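Local coordinates for ciona betagamma-crystallin (Ciona intestinalis, PDB 2BV2), which binds calcium ions and serves as a structural component of the neuroectodermal visual system, at residues K58-P61 with G62-N66. Residues are numbered along the deposited sequence; the frame is centred on the assembly and turned at random.
Sequences KLTP and GKYPN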
loop_
_atom_site.group_PDB
_atom_site.type_symbol
_atom_site.label_atom_id
_atom_site.label_comp_id
_atom_site.label_asym_id
_atom_site.label_seq_id
_atom_site.Cartn_x
_atom_site.Cartn_y
_atom_site.Cartn_z
ATOM N N LYS A 58 7.615 3.354 5.090
ATOM C CA LYS A 58 7.785 2.119 5.840
ATOM C C LYS A 58 6.591 1.856 6.745
ATOM O O LYS A 58 6.142 2.734 7.492
ATOM C CB LYS A 58 9.043 2.209 6.696
ATOM C CG LYS A 58 9.513 0.884 7.262
ATOM C CD LYS A 58 10.723 1.125 8.155
ATOM C CE LYS A 58 11.196 -0.137 8.799
ATOM N NZ LYS A 58 12.204 0.175 9.839
ATOM N N LEU A 59 6.106 0.623 6.692
ATOM C CA LEU A 59 4.879 0.227 7.368
ATOM C C LEU A 59 5.175 -1.049 8.084
ATOM O O LEU A 59 5.736 -1.971 7.483
ATOM C CB LEU A 59 3.782 -0.071 6.347
ATOM C CG LEU A 59 2.886 1.040 5.833
ATOM C CD1 LEU A 59 3.629 2.296 5.539
ATOM C CD2 LEU A 59 2.155 0.500 4.610
ATOM N N THR A 60 4.845 -1.084 9.372
ATOM C CA THR A 60 4.955 -2.291 10.191
ATOM C C THR A 60 3.543 -2.729 10.551
ATOM O O THR A 60 2.580 -1.979 10.307
ATOM C CB THR A 60 5.787 -2.012 11.453
ATOM O OG1 THR A 60 5.180 -0.957 12.205
ATOM C CG2 THR A 60 7.188 -1.591 11.063
ATOM N N PRO A 61 3.399 -3.946 11.102
ATOM C CA PRO A 61 2.079 -4.477 11.424
ATOM C C PRO A 61 1.167 -3.507 12.177
ATOM O O PRO A 61 1.577 -2.887 13.149
ATOM C CB PRO A 61 2.406 -5.718 12.266
ATOM C CG PRO A 61 3.697 -6.194 11.696
ATOM C CD PRO A 61 4.459 -4.911 11.444
ATOM N N GLY A 62 -0.075 -3.399 11.713
ATOM C CA GLY A 62 -1.019 -2.433 12.247
ATOM C C GLY A 62 -1.918 -1.878 11.162
ATOM O O GLY A 62 -1.798 -2.238 9.991
ATOM N N LYS A 63 -2.814 -0.988 11.575
ATOM C CA LYS A 63 -3.776 -0.377 10.697
ATOM C C LYS A 63 -3.426 1.088 10.411
ATOM O O LYS A 63 -2.988 1.835 11.285
ATOM C CB LYS A 63 -5.176 -0.486 11.297
ATOM C CG LYS A 63 -5.625 -1.921 11.530
ATOM C CD LYS A 63 -7.083 -2.008 11.997
ATOM C CE LYS A 63 -7.543 -3.477 12.176
ATOM N NZ LYS A 63 -8.939 -3.651 12.739
ATOM N N TYR A 64 -3.642 1.465 9.157
ATOM C CA TYR A 64 -3.319 2.786 8.632
ATOM C C TYR A 64 -4.585 3.292 7.928
ATOM O O TYR A 64 -4.800 3.013 6.734
ATOM C CB TYR A 64 -2.153 2.662 7.652
ATOM C CG TYR A 64 -0.859 2.208 8.291
ATOM C CD1 TYR A 64 -0.577 0.853 8.447
ATOM C CD2 TYR A 64 0.080 3.129 8.723
ATOM C CE1 TYR A 64 0.615 0.434 9.023
ATOM C CE2 TYR A 64 1.262 2.738 9.303
ATOM C CZ TYR A 64 1.537 1.388 9.452
ATOM O OH TYR A 64 2.746 0.993 10.047
ATOM N N PRO A 65 -5.456 3.997 8.677
ATOM C CA PRO A 65 -6.785 4.336 8.164
ATOM C C PRO A 65 -6.860 5.427 7.092
ATOM O O PRO A 65 -7.915 5.600 6.480
ATOM C CB PRO A 65 -7.540 4.778 9.426
ATOM C CG PRO A 65 -6.501 5.283 10.341
ATOM C CD PRO A 65 -5.264 4.463 10.069
ATOM N N ASN A 66 -5.775 6.168 6.892
ATOM C CA ASN A 66 -5.700 7.167 5.817
ATOM C C ASN A 66 -4.239 7.381 5.418
ATOM O O ASN A 66 -3.337 6.937 6.133
ATOM C CB ASN A 66 -6.365 8.460 6.253
ATOM C CG ASN A 66 -5.865 8.931 7.579
ATOM O OD1 ASN A 66 -4.675 8.954 7.805
ATOM N ND2 ASN A 66 -6.779 9.293 8.480
HETATM O O HOH W 1 1.742 -0.035 12.605
#
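The arrangement is consistent with a tyrosine corner in the second Greek key motif, where the chain leaves strand 56-59 of one sheet of the βγ-crystallin sandwich, turns at Thr60 and Pro61, and enters strand 62-64 at the border of the other. Tyr64 reaches back across the inside of the bend: its CG is anti to its own carbonyl carbon (chi1 -65°), and the ring extends to strand 56-59. Leu59 CG lies over one ring face, 4.0 Å from the centroid and 17° off the normal, which qualifies as a CH-pi contact. Thr60 O sits at the ring edge, in plane, 3.4 Å from Tyr64 CE1. The phenol oxygen OH comes within 3.0 Å of Thr60 N. One water donates to Tyr64 OH at 2.9 Å and to Pro61 O at 2.9 Å, bridging the phenol to the turn. Leu59 also packs on Ile37 and Val39, and Tyr64 on Val39, so both side chains also meet strand 36-41. A phenylalanine in place of Tyr64 would probably leave the bridging water without one acceptor and Thr60 without its polar neighbour. The ring thus joins the two arms of the bend by an apolar face and a polar tip, one set on Leu59, the other hydrated beside the turn's backbone.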